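Local coordinates for basic membrane lipoprotein (Brucella melitensis biovar Abortus, PDB 3S99) that binds adenine and probably other purines such as guanine, and may be part of an ABC-type uptake system for them, at residues A[128-133]-A[282-287]; A[137-142]-A[249-254]; A[212-217]-A[233-238]; A[224-229]-A[244-249]. One frame throughout, in Å; residues are numbered along the deposited sequence.

Interaction 1 of 4, residues A[128-133]-A[282-287]; sequences YNARFY and EGLVKM
At the passage between the two sheets of this periplasmic-binding-protein-like fold, Ala130 meets Leu284 and Val285 where strand 125-130 gives way to helix 132-146. The methyl of Ala130 sits against both partners: its CB lies 3.6 Å from Val285 CG2 and 3.9 Å from Leu284 CD2. A small residue suits this place, since two branched side chains converge on it. Leu284 carries CG anti to its backbone N (chi1 -156°), and its CD2 also touches the backbone at Asn129 O, 3.4 Å away. In Val285 it is CG2, the branch beside the backbone N, that does the touching; it reaches Phe132 CD1 obliquely at 4.4 Å.

Beside this apolar patch the contact turns polar. Arg131 NE donates to a water 2.9 Å away, which in turn donates to Glu282 OE2, so opposite charges are joined through solvent rather than directly. Arg131 NH2 forms a salt bridge with Asp337, and NH1 donates to Tyr133 OH at 3.0 Å. Arg131 itself centres an inverse gamma turn.

Strand 275-278 flanks the contact, with Trp277 NE1 bonded to Ala130 O, while Phe132 leans on Asp253 of strand 247-253 and Glu162 of helix 161-175.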
loop_
_atom_site.group_PDB
_atom_site.type_symbol
_atom_site.label_atom_id
_atom_site.label_comp_id
_atom_site.label_asym_id
_atom_site.label_seq_id
_atom_site.Cartn_x
_atom_site.Cartn_y
_atom_site.Cartn_z
ATOM N N TYR A 128 -10.243 -0.211 7.472
ATOM C CA TYR A 128 -10.282 -0.109 6.049
ATOM C C TYR A 128 -8.956 -0.515 5.450
ATOM O O TYR A 128 -7.917 0.115 5.683
ATOM C CB TYR A 128 -10.789 1.277 5.634
ATOM C CG TYR A 128 -9.872 2.475 5.970
ATOM C CD1 TYR A 128 -9.871 3.049 7.231
ATOM C CD2 TYR A 128 -9.024 3.018 5.007
ATOM C CE1 TYR A 128 -9.051 4.134 7.524
ATOM C CE2 TYR A 128 -8.204 4.081 5.291
ATOM C CZ TYR A 128 -8.233 4.654 6.554
ATOM O OH TYR A 128 -7.433 5.735 6.841
ATOM N N ASN A 129 -9.004 -1.607 4.684
ATOM C CA ASN A 129 -7.832 -2.209 4.075
ATOM C C ASN A 129 -7.960 -2.237 2.542
ATOM O O ASN A 129 -9.068 -2.296 2.014
ATOM C CB ASN A 129 -7.654 -3.631 4.671
ATOM C CG ASN A 129 -6.260 -4.192 4.444
ATOM O OD1 ASN A 129 -5.387 -3.471 3.974
ATOM N ND2 ASN A 129 -6.040 -5.482 4.803
ATOM N N ALA A 130 -6.831 -2.147 1.834
ATOM C CA ALA A 130 -6.807 -2.169 0.371
ATOM C C ALA A 130 -6.016 -3.364 -0.081
ATOM O O ALA A 130 -4.979 -3.664 0.507
ATOM C CB ALA A 130 -6.167 -0.900 -0.203
ATOM N N ARG A 131 -6.478 -4.028 -1.140
ATOM C CA ARG A 131 -5.730 -5.136 -1.723
ATOM C C ARG A 131 -4.578 -4.612 -2.597
ATOM O O ARG A 131 -4.597 -4.788 -3.829
ATOM C CB ARG A 131 -6.646 -6.008 -2.577
ATOM C CG ARG A 131 -7.795 -6.625 -1.812
ATOM C CD ARG A 131 -8.555 -7.656 -2.648
ATOM N NE ARG A 131 -9.718 -8.142 -1.916
ATOM C CZ ARG A 131 -9.732 -9.164 -1.063
ATOM N NH1 ARG A 131 -8.651 -9.889 -0.845
ATOM N NH2 ARG A 131 -10.859 -9.478 -0.415
ATOM N N PHE A 132 -3.586 -3.974 -1.964
ATOM C CA PHE A 132 -2.465 -3.430 -2.710
ATOM C C PHE A 132 -1.767 -4.477 -3.599
ATOM O O PHE A 132 -1.233 -4.161 -4.645
ATOM C CB PHE A 132 -1.402 -2.860 -1.780
ATOM C CG PHE A 132 -1.931 -1.954 -0.695
ATOM C CD1 PHE A 132 -2.358 -0.674 -0.983
ATOM C CD2 PHE A 132 -1.977 -2.381 0.617
ATOM C CE1 PHE A 132 -2.813 0.149 0.012
ATOM C CE2 PHE A 132 -2.424 -1.536 1.631
ATOM C CZ PHE A 132 -2.851 -0.271 1.309
ATOM N N TYR A 133 -1.757 -5.717 -3.155
ATOM C CA TYR A 133 -1.099 -6.819 -3.868
ATOM C C TYR A 133 -1.694 -7.050 -5.269
ATOM O O TYR A 133 -1.061 -7.702 -6.110
ATOM C CB TYR A 133 -1.152 -8.108 -3.023
ATOM C CG TYR A 133 -2.546 -8.704 -2.929
ATOM C CD1 TYR A 133 -3.333 -8.519 -1.812
ATOM C CD2 TYR A 133 -3.085 -9.424 -3.993
ATOM C CE1 TYR A 133 -4.631 -9.054 -1.749
ATOM C CE2 TYR A 133 -4.371 -9.944 -3.937
ATOM C CZ TYR A 133 -5.124 -9.759 -2.805
ATOM O OH TYR A 133 -6.389 -10.268 -2.797
ATOM N N GLU A 282 -13.525 -2.587 -6.542
ATOM C CA GLU A 282 -14.262 -1.676 -5.702
ATOM C C GLU A 282 -13.727 -0.252 -5.832
ATOM O O GLU A 282 -14.345 0.676 -5.329
ATOM C CB GLU A 282 -14.175 -2.100 -4.235
ATOM C CG GLU A 282 -14.774 -3.479 -3.935
ATOM C CD GLU A 282 -13.771 -4.602 -4.033
ATOM O OE1 GLU A 282 -12.651 -4.356 -4.553
ATOM O OE2 GLU A 282 -14.104 -5.734 -3.592
ATOM N N GLY A 283 -12.554 -0.099 -6.443
ATOM C CA GLY A 283 -11.989 1.210 -6.727
ATOM C C GLY A 283 -11.033 1.823 -5.716
ATOM O O GLY A 283 -10.710 2.999 -5.825
ATOM N N LEU A 284 -10.557 1.038 -4.752
ATOM C CA LEU A 284 -9.739 1.553 -3.688
ATOM C C LEU A 284 -8.269 1.564 -4.140
ATOM O O LEU A 284 -7.470 2.328 -3.642
ATOM C CB LEU A 284 -9.934 0.724 -2.400
ATOM C CG LEU A 284 -9.640 1.380 -1.049
ATOM C CD1 LEU A 284 -10.491 2.704 -0.810
ATOM C CD2 LEU A 284 -9.864 0.360 0.101
ATOM N N VAL A 285 -7.942 0.687 -5.083
ATOM C CA VAL A 285 -6.622 0.608 -5.667
ATOM C C VAL A 285 -6.745 0.728 -7.191
ATOM O O VAL A 285 -7.623 0.103 -7.796
ATOM C CB VAL A 285 -5.948 -0.753 -5.278
ATOM C CG1 VAL A 285 -4.639 -0.956 -6.060
ATOM C CG2 VAL A 285 -5.705 -0.775 -3.779
ATOM N N LYS A 286 -5.862 1.518 -7.796
ATOM C CA LYS A 286 -5.810 1.719 -9.247
ATOM C C LYS A 286 -4.344 1.783 -9.692
ATOM O O LYS A 286 -3.483 2.186 -8.908
ATOM C CB LYS A 286 -6.515 3.046 -9.631
ATOM N N MET A 287 -4.058 1.449 -10.952
ATOM C CA MET A 287 -2.719 1.691 -11.498
ATOM C C MET A 287 -2.594 3.116 -12.021
ATOM O O MET A 287 -3.523 3.632 -12.617
ATOM C CB MET A 287 -2.406 0.716 -12.628
ATOM C CG MET A 287 -2.412 -0.761 -12.203
ATOM S SD MET A 287 -1.437 -1.132 -10.772
ATOM C CE MET A 287 0.193 -0.847 -11.483
HETATM O O HOH W 1 -12.517 -7.331 -1.972
#

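Interaction 2 of 4, residues A[137-142]-A[249-254]; sequences YVQGVI and TAVVDE
Gln139 of helix 132-146 reaches over to strand 247-253, laying its amide against Val251 and the backbone beside Ala250. With CG anti to the carbonyl carbon (chi1 -62°) and an extended chain beyond it (chi2 -174°), the glutamine spans the gap between helix and strand, whose axes run antiparallel 9.1 Å apart. Gln139 OE1 ends 3.4 Å from Ala250 CA and 3.2 Å from Val251 CG2. Val251 presents that methyl because CG1 takes the position anti to the backbone N, and CG2 then meets the amide carbon as well, 3.4 Å from Gln139 CD.

One helical turn further on, Ile142 sends CG1 out beside its backbone N, and its CD1 meets Thr249 CG2 at 3.6 Å, the two side chains lying roughly at right angles. Thr249 divides its branches by chemistry: the methyl faces the helix, whereas OG1, anti to the backbone N, bonds to Ala288 O.

Phe233 and Met287, on the neighbouring strands, also pack against Gln139 and Thr249. The long aliphatic stem of the glutamine suits the distance to be bridged. The chemistry is therefore mixed: one methyl pair packs beside a buried amide set against a valine methyl and the strand backbone.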
loop_
_atom_site.group_PDB
_atom_site.type_symbol
_atom_site.label_atom_id
_atom_site.label_comp_id
_atom_site.label_asym_id
_atom_site.label_seq_id
_atom_site.Cartn_x
_atom_site.Cartn_y
_atom_site.Cartn_z
ATOM N N TYR A 137 0.800 -7.345 -8.704
ATOM C CA TYR A 137 0.797 -8.394 -9.704
ATOM C C TYR A 137 1.040 -7.803 -11.070
ATOM O O TYR A 137 1.907 -8.273 -11.802
ATOM C CB TYR A 137 -0.502 -9.185 -9.662
ATOM C CG TYR A 137 -0.496 -10.398 -10.542
ATOM C CD1 TYR A 137 -0.974 -10.323 -11.848
ATOM C CD2 TYR A 137 -0.033 -11.630 -10.071
ATOM C CE1 TYR A 137 -0.994 -11.419 -12.651
ATOM C CE2 TYR A 137 -0.075 -12.741 -10.862
ATOM C CZ TYR A 137 -0.539 -12.628 -12.147
ATOM O OH TYR A 137 -0.556 -13.714 -12.952
ATOM N N VAL A 138 0.307 -6.743 -11.393
ATOM C CA VAL A 138 0.510 -6.003 -12.599
ATOM C C VAL A 138 1.946 -5.505 -12.744
ATOM O O VAL A 138 2.548 -5.629 -13.799
ATOM C CB VAL A 138 -0.422 -4.768 -12.677
ATOM C CG1 VAL A 138 -0.293 -4.142 -14.026
ATOM C CG2 VAL A 138 -1.869 -5.144 -12.380
ATOM N N GLN A 139 2.520 -4.954 -11.659
ATOM C CA GLN A 139 3.896 -4.499 -11.737
ATOM C C GLN A 139 4.856 -5.651 -12.007
ATOM O O GLN A 139 5.887 -5.463 -12.648
ATOM C CB GLN A 139 4.284 -3.702 -10.450
ATOM C CG GLN A 139 3.425 -2.459 -10.308
ATOM C CD GLN A 139 3.765 -1.491 -9.186
ATOM O OE1 GLN A 139 3.409 -0.321 -9.292
ATOM N NE2 GLN A 139 4.399 -1.964 -8.100
ATOM N N GLY A 140 4.562 -6.832 -11.479
ATOM C CA GLY A 140 5.431 -7.977 -11.672
ATOM C C GLY A 140 5.420 -8.391 -13.133
ATOM O O GLY A 140 6.470 -8.680 -13.724
ATOM N N VAL A 141 4.228 -8.394 -13.728
ATOM C CA VAL A 141 4.090 -8.687 -15.156
ATOM C C VAL A 141 4.965 -7.710 -15.952
ATOM O O VAL A 141 5.731 -8.114 -16.827
ATOM C CB VAL A 141 2.629 -8.605 -15.607
ATOM C CG1 VAL A 141 2.535 -8.695 -17.134
ATOM C CG2 VAL A 141 1.803 -9.726 -14.931
ATOM N N ILE A 142 4.846 -6.425 -15.642
ATOM C CA ILE A 142 5.595 -5.390 -16.361
ATOM C C ILE A 142 7.084 -5.599 -16.150
ATOM O O ILE A 142 7.857 -5.539 -17.102
ATOM C CB ILE A 142 5.206 -3.950 -15.904
ATOM C CG1 ILE A 142 3.731 -3.631 -16.276
ATOM C CG2 ILE A 142 6.123 -2.939 -16.533
ATOM C CD1 ILE A 142 3.080 -2.507 -15.416
ATOM N N THR A 249 4.897 2.648 -13.853
ATOM C CA THR A 249 3.553 2.890 -13.357
ATOM C C THR A 249 3.671 2.930 -11.838
ATOM O O THR A 249 4.778 2.970 -11.294
ATOM C CB THR A 249 2.517 1.790 -13.809
ATOM O OG1 THR A 249 1.208 2.134 -13.346
ATOM C CG2 THR A 249 2.899 0.398 -13.297
ATOM N N ALA A 250 2.536 2.907 -11.160
ATOM C CA ALA A 250 2.500 2.928 -9.709
ATOM C C ALA A 250 1.177 2.342 -9.237
ATOM O O ALA A 250 0.190 2.489 -9.903
ATOM C CB ALA A 250 2.658 4.347 -9.181
ATOM N N VAL A 251 1.184 1.696 -8.073
ATOM C CA VAL A 251 -0.028 1.260 -7.400
ATOM C C VAL A 251 -0.578 2.427 -6.564
ATOM O O VAL A 251 -0.009 2.763 -5.540
ATOM C CB VAL A 251 0.279 0.065 -6.502
ATOM C CG1 VAL A 251 -1.023 -0.510 -5.858
ATOM C CG2 VAL A 251 0.989 -1.034 -7.312
ATOM N N VAL A 252 -1.694 3.025 -7.006
ATOM C CA VAL A 252 -2.182 4.268 -6.461
ATOM C C VAL A 252 -3.327 3.947 -5.516
ATOM O O VAL A 252 -4.201 3.155 -5.832
ATOM C CB VAL A 252 -2.653 5.254 -7.550
ATOM C CG1 VAL A 252 -3.302 6.537 -6.925
ATOM C CG2 VAL A 252 -1.480 5.647 -8.480
ATOM N N ASP A 253 -3.294 4.570 -4.347
ATOM C CA ASP A 253 -4.265 4.316 -3.285
ATOM C C ASP A 253 -5.316 5.404 -3.394
ATOM O O ASP A 253 -4.971 6.580 -3.230
ATOM C CB ASP A 253 -3.586 4.429 -1.928
ATOM C CG ASP A 253 -2.492 3.405 -1.738
ATOM O OD1 ASP A 253 -2.519 2.373 -2.430
ATOM O OD2 ASP A 253 -1.635 3.612 -0.866
ATOM N N GLU A 254 -6.576 5.041 -3.638
ATOM C CA GLU A 254 -7.613 6.081 -3.792
ATOM C C GLU A 254 -8.501 6.203 -2.529
ATOM O O GLU A 254 -9.585 5.659 -2.453
ATOM C CB GLU A 254 -8.447 5.839 -5.047
ATOM C CG GLU A 254 -7.678 6.039 -6.368
ATOM C CD GLU A 254 -7.303 7.508 -6.650
ATOM O OE1 GLU A 254 -7.980 8.462 -6.187
ATOM O OE2 GLU A 254 -6.283 7.701 -7.336
#

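Interaction 3 of 4, residues A[212-217]-A[233-238]; sequences ITQHTD and FGQASD. With ADE (adenine), chain T.
Gln214 and Gln235 meet through their aliphatic parts, CG of the first lying 3.8 Å from CB of the second, with the two amide planes turned 44° from each other. The amide of Gln214 turns back on its own segment: NE2 donates to Thr216 O at 2.8 Å, approaching from above the carbonyl plane, and also bonds to Ser218 O. Gln235 CG rests 3.3 Å from Thr216 O. The bend at chi2 (62°) brings Gln235 NE2 over one face of the His215 ring, 3.8 Å from His215 CD2. Ring and amide planes make an angle of 55°. At the edge of that same imidazole lies N6 of the bound adenine, and His215 NE2 is bonded to Glu162, another pocket residue.

Strands 211-214 and 231-236 run parallel as the two strands of a beta-alpha-beta unit, linked through helix 220-227, and the pocket residues His215 and Asp217 follow the C-terminal end of the first strand. Phe233 N donates to Ile212 O at 3.0 Å. One water accepts from Gln214 N, is hydrogen-bonded to Thr213 OG1 and lies where it can donate to Phe233 O, bridging the strands.

Asp217 OD1 comes within 2.7 Å of adenine N1. A second water accepts from Gln235 NE2 and from adenine N6 and donates to Asp217 OD1; a long amide suits this second-shell place.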
loop_
_atom_site.group_PDB
_atom_site.type_symbol
_atom_site.label_atom_id
_atom_site.label_comp_id
_atom_site.label_asym_id
_atom_site.label_seq_id
_atom_site.Cartn_x
_atom_site.Cartn_y
_atom_site.Cartn_z
ATOM N N ILE A 212 13.494 -1.199 -9.932
ATOM C CA ILE A 212 13.368 -0.861 -8.492
ATOM C C ILE A 212 11.905 -0.749 -8.104
ATOM O O ILE A 212 11.077 -0.177 -8.829
ATOM C CB ILE A 212 14.089 0.443 -8.129
ATOM C CG1 ILE A 212 15.612 0.262 -8.158
ATOM C CG2 ILE A 212 13.635 0.953 -6.757
ATOM C CD1 ILE A 212 16.179 -0.766 -7.153
ATOM N N THR A 213 11.577 -1.334 -6.975
ATOM C CA THR A 213 10.257 -1.203 -6.433
ATOM C C THR A 213 10.349 -1.223 -4.923
ATOM O O THR A 213 11.344 -1.721 -4.353
ATOM C CB THR A 213 9.358 -2.384 -6.921
ATOM O OG1 THR A 213 7.985 -2.085 -6.630
ATOM C CG2 THR A 213 9.756 -3.640 -6.241
ATOM N N GLN A 214 9.292 -0.775 -4.270
ATOM C CA GLN A 214 9.343 -0.573 -2.805
ATOM C C GLN A 214 8.022 -0.765 -2.090
ATOM O O GLN A 214 6.963 -0.643 -2.695
ATOM C CB GLN A 214 9.839 0.834 -2.484
ATOM C CG GLN A 214 8.771 1.895 -2.705
ATOM C CD GLN A 214 9.320 3.276 -2.696
ATOM O OE1 GLN A 214 10.286 3.580 -3.421
ATOM N NE2 GLN A 214 8.700 4.152 -1.905
ATOM N N HIS A 215 8.106 -1.043 -0.783
ATOM C CA HIS A 215 6.954 -0.917 0.113
ATOM C C HIS A 215 7.197 0.082 1.247
ATOM O O HIS A 215 6.580 0.006 2.316
ATOM C CB HIS A 215 6.585 -2.276 0.677
ATOM C CG HIS A 215 5.135 -2.424 1.015
ATOM N ND1 HIS A 215 4.386 -3.513 0.601
ATOM C CD2 HIS A 215 4.308 -1.666 1.779
ATOM C CE1 HIS A 215 3.155 -3.397 1.073
ATOM N NE2 HIS A 215 3.085 -2.301 1.810
ATOM N N THR A 216 8.103 1.025 1.002
ATOM C CA THR A 216 8.300 2.180 1.880
ATOM C C THR A 216 7.564 3.395 1.282
ATOM O O THR A 216 7.016 3.328 0.162
ATOM C CB THR A 216 9.787 2.450 2.027
ATOM O OG1 THR A 216 10.361 2.670 0.717
ATOM C CG2 THR A 216 10.477 1.243 2.755
ATOM N N ASP A 217 7.545 4.494 2.027
ATOM C CA ASP A 217 6.564 5.579 1.836
ATOM C C ASP A 217 7.000 6.729 0.939
ATOM O O ASP A 217 6.164 7.515 0.491
ATOM C CB ASP A 217 6.173 6.140 3.219
ATOM C CG ASP A 217 5.334 5.152 4.051
ATOM O OD1 ASP A 217 4.999 4.050 3.515
ATOM O OD2 ASP A 217 4.975 5.496 5.230
ATOM N N PHE A 233 8.903 1.467 -10.054
ATOM C CA PHE A 233 7.462 1.674 -9.808
ATOM C C PHE A 233 7.264 2.658 -8.661
ATOM O O PHE A 233 7.927 2.569 -7.637
ATOM C CB PHE A 233 6.771 0.343 -9.518
ATOM C CG PHE A 233 6.935 -0.683 -10.651
ATOM C CD1 PHE A 233 6.124 -0.633 -11.774
ATOM C CD2 PHE A 233 7.914 -1.668 -10.580
ATOM C CE1 PHE A 233 6.274 -1.571 -12.840
ATOM C CE2 PHE A 233 8.059 -2.618 -11.598
ATOM C CZ PHE A 233 7.267 -2.561 -12.732
ATOM N N GLY A 234 6.340 3.600 -8.830
ATOM C CA GLY A 234 5.917 4.426 -7.718
ATOM C C GLY A 234 5.034 3.673 -6.753
ATOM O O GLY A 234 4.455 2.637 -7.088
ATOM N N GLN A 235 4.907 4.236 -5.554
ATOM C CA GLN A 235 4.220 3.599 -4.456
ATOM C C GLN A 235 3.234 4.547 -3.822
ATOM O O GLN A 235 3.629 5.629 -3.407
ATOM C CB GLN A 235 5.260 3.205 -3.392
ATOM C CG GLN A 235 4.718 2.603 -2.061
ATOM C CD GLN A 235 3.961 1.304 -2.182
ATOM O OE1 GLN A 235 3.753 0.740 -3.291
ATOM N NE2 GLN A 235 3.546 0.787 -1.021
ATOM N N ALA A 236 1.974 4.133 -3.748
ATOM C CA ALA A 236 0.906 4.849 -3.070
ATOM C C ALA A 236 0.392 5.974 -3.942
ATOM O O ALA A 236 -0.836 6.156 -4.095
ATOM C CB ALA A 236 1.400 5.424 -1.697
ATOM N N SER A 237 1.344 6.773 -4.435
ATOM C CA SER A 237 1.070 7.910 -5.299
ATOM C C SER A 237 1.676 7.699 -6.657
ATOM O O SER A 237 2.665 6.975 -6.788
ATOM C CB SER A 237 1.731 9.168 -4.710
ATOM O OG SER A 237 1.132 10.324 -5.303
ATOM N N ASP A 238 1.131 8.388 -7.663
ATOM C CA ASP A 238 1.791 8.457 -8.967
ATOM C C ASP A 238 3.012 9.355 -8.802
ATOM O O ASP A 238 2.861 10.547 -8.614
ATOM C CB ASP A 238 0.839 8.973 -10.063
ATOM C CG ASP A 238 1.485 8.983 -11.451
ATOM O OD1 ASP A 238 2.709 8.697 -11.548
ATOM O OD2 ASP A 238 0.768 9.295 -12.443
HETATM N N9 ADE T . 0.405 0.873 7.055
HETATM C C8 ADE T . 0.027 -0.100 6.156
HETATM N N7 ADE T . 0.614 -0.027 4.986
HETATM C C5 ADE T . 1.432 1.090 5.190
HETATM C C6 ADE T . 2.311 1.680 4.325
HETATM N N6 ADE T . 2.398 1.151 3.095
HETATM N N1 ADE T . 3.005 2.781 4.761
HETATM C C2 ADE T . 2.809 3.217 6.018
HETATM N N3 ADE T . 1.988 2.725 6.946
HETATM C C4 ADE T . 1.335 1.654 6.438
HETATM O O HOH W 2 7.485 0.424 -5.852
HETATM O O HOH W 3 10.399 2.236 -6.032
HETATM O O HOH W 4 3.995 2.376 1.128
#

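Interaction 4 of 4, residues A[224-229]-A[244-249]; sequences VAHDRG and PDTQLT
A Schellman motif closes helix 220-227 of the beta-alpha-beta unit, and beside this helix end His226 meets Pro244, Asp245 and Thr246 on the loop leading into strand 247-253. Gly229 is the C-prime residue: its positive phi (64°), readily taken by glycine, turns the chain back so that Ile230 N reaches Ala225 O, while Gly229 N bonds to His226 O at 2.9 Å.

The imidazole is the centre of the contact. With CG anti to the backbone N (chi1 177°), it extends from the helix flank to the loop, where one residue lies over a face and two lie at the edge. Pro244 takes the face in a CH-pi contact, CD standing 4.0 Å from the centroid of the His226 ring and offset toward the rim. A proline fits well here, because its CD hydrogens are polarised by the adjoining nitrogen and its rigid ring presents them to the imidazole. Asp245 brings its carboxylate to the ring edge, the two planes 62° apart; His226 NE2 makes a weak bond to Asp245 OD1, whose exact place is doubtful.

Thr246, the buried member of the group, uses both branches. Its methyl approaches the backbone of the helix terminus, CG2 lying 4.2 Å from Gly229 C. The hydroxyl OG1, placed between backbone N and carbonyl carbon, comes to the edge of the imidazole in its plane, 3.3 Å from His226 CD2.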
loop_
_atom_site.group_PDB
_atom_site.type_symbol
_atom_site.label_atom_id
_atom_site.label_comp_id
_atom_site.label_asym_id
_atom_site.label_seq_id
_atom_site.Cartn_x
_atom_site.Cartn_y
_atom_site.Cartn_z
ATOM N N VAL A 224 16.600 8.091 -6.809
ATOM C CA VAL A 224 17.907 7.435 -6.982
ATOM C C VAL A 224 17.894 6.633 -8.281
ATOM O O VAL A 224 18.812 6.747 -9.111
ATOM C CB VAL A 224 18.248 6.482 -5.832
ATOM C CG1 VAL A 224 19.425 5.607 -6.221
ATOM C CG2 VAL A 224 18.534 7.275 -4.502
ATOM N N ALA A 225 16.850 5.817 -8.456
ATOM C CA ALA A 225 16.714 5.025 -9.674
ATOM C C ALA A 225 16.732 5.946 -10.899
ATOM O O ALA A 225 17.432 5.676 -11.866
ATOM C CB ALA A 225 15.434 4.175 -9.637
ATOM N N HIS A 226 15.996 7.050 -10.845
ATOM C CA HIS A 226 15.946 7.951 -11.987
ATOM C C HIS A 226 17.336 8.524 -12.242
ATOM O O HIS A 226 17.802 8.502 -13.371
ATOM C CB HIS A 226 14.960 9.102 -11.776
ATOM C CG HIS A 226 14.939 10.079 -12.909
ATOM N ND1 HIS A 226 15.474 11.345 -12.813
ATOM C CD2 HIS A 226 14.496 9.953 -14.183
ATOM C CE1 HIS A 226 15.333 11.970 -13.971
ATOM N NE2 HIS A 226 14.752 11.143 -14.824
ATOM N N ASP A 227 17.981 9.016 -11.183
ATOM C CA ASP A 227 19.389 9.478 -11.246
ATOM C C ASP A 227 20.318 8.455 -11.907
ATOM O O ASP A 227 21.232 8.848 -12.629
ATOM C CB ASP A 227 19.935 9.825 -9.841
ATOM C CG ASP A 227 19.377 11.139 -9.284
ATOM O OD1 ASP A 227 18.790 11.928 -10.072
ATOM O OD2 ASP A 227 19.541 11.395 -8.053
ATOM N N ARG A 228 20.082 7.156 -11.692
ATOM C CA ARG A 228 20.881 6.102 -12.360
ATOM C C ARG A 228 20.294 5.552 -13.687
ATOM O O ARG A 228 20.831 4.597 -14.254
ATOM C CB ARG A 228 21.175 4.930 -11.399
ATOM C CG ARG A 228 21.612 5.310 -9.941
ATOM C CD ARG A 228 23.053 5.790 -9.799
ATOM N NE ARG A 228 23.613 5.557 -8.446
ATOM C CZ ARG A 228 23.595 6.419 -7.409
ATOM N NH1 ARG A 228 24.161 6.075 -6.264
ATOM N NH2 ARG A 228 23.025 7.616 -7.489
ATOM N N GLY A 229 19.225 6.154 -14.202
ATOM C CA GLY A 229 18.551 5.636 -15.406
ATOM C C GLY A 229 17.915 4.248 -15.269
ATOM O O GLY A 229 17.760 3.547 -16.260
ATOM N N PRO A 244 10.351 11.103 -14.525
ATOM C CA PRO A 244 9.481 11.281 -15.684
ATOM C C PRO A 244 9.742 10.291 -16.806
ATOM O O PRO A 244 8.810 9.873 -17.460
ATOM C CB PRO A 244 9.776 12.721 -16.164
ATOM C CG PRO A 244 10.634 13.349 -15.141
ATOM C CD PRO A 244 11.240 12.259 -14.303
ATOM N N ASP A 245 10.995 9.932 -17.034
ATOM C CA ASP A 245 11.313 8.986 -18.075
ATOM C C ASP A 245 11.608 7.582 -17.546
ATOM O O ASP A 245 11.924 6.699 -18.340
ATOM C CB ASP A 245 12.456 9.496 -18.974
ATOM C CG ASP A 245 13.754 9.737 -18.222
ATOM O OD1 ASP A 245 13.758 9.815 -16.980
ATOM O OD2 ASP A 245 14.789 9.870 -18.896
ATOM N N THR A 246 11.465 7.341 -16.233
ATOM C CA THR A 246 11.787 6.000 -15.716
ATOM C C THR A 246 10.697 5.326 -14.888
ATOM O O THR A 246 10.745 4.106 -14.712
ATOM C CB THR A 246 13.107 5.990 -14.928
ATOM O OG1 THR A 246 13.050 6.984 -13.905
ATOM C CG2 THR A 246 14.302 6.247 -15.862
ATOM N N GLN A 247 9.704 6.065 -14.392
ATOM C CA GLN A 247 8.579 5.389 -13.762
ATOM C C GLN A 247 7.785 4.631 -14.813
ATOM O O GLN A 247 7.404 5.192 -15.845
ATOM C CB GLN A 247 7.650 6.314 -12.982
ATOM C CG GLN A 247 6.581 5.493 -12.189
ATOM C CD GLN A 247 5.532 6.349 -11.514
ATOM O OE1 GLN A 247 5.645 6.643 -10.328
ATOM N NE2 GLN A 247 4.487 6.739 -12.263
ATOM N N LEU A 248 7.506 3.364 -14.531
ATOM C CA LEU A 248 6.719 2.504 -15.435
ATOM C C LEU A 248 5.228 2.630 -15.134
ATOM O O LEU A 248 4.403 2.696 -16.030
ATOM C CB LEU A 248 7.170 1.067 -15.272
ATOM C CG LEU A 248 8.626 0.793 -15.685
ATOM C CD1 LEU A 248 9.162 -0.485 -15.066
ATOM C CD2 LEU A 248 8.749 0.741 -17.215
ATOM N N THR A 249 4.897 2.648 -13.853
ATOM C CA THR A 249 3.553 2.890 -13.357
ATOM C C THR A 249 3.671 2.930 -11.838
ATOM O O THR A 249 4.778 2.970 -11.294
ATOM C CB THR A 249 2.517 1.790 -13.809
ATOM O OG1 THR A 249 1.208 2.134 -13.346
ATOM C CG2 THR A 249 2.899 0.398 -13.297
#

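Overall arrangement
Following the chain, strand 125-130 and helix 132-146 come first. Interaction 1 closes the longest loop, from 128-133 to 282-287, and the other three nest inside it. Interaction 2 joins helix 132-146 to strand 247-253, and its loop encloses interactions 3 and 4. These two cross, since 224-229 falls between 212-217 and 233-238, and 244-249 follows both. Interactions 2 and 4 share Thr249. Strands 211-214, 231-236, 247-253 and 285-287 lie side by side in one mixed sheet; interactions 2 and 4 pack helices 132-146 and 220-227 on that sheet or its loop, interaction 3 pairs two of its strands, and interaction 1 ties it to strand 125-130 of the parallel sheet.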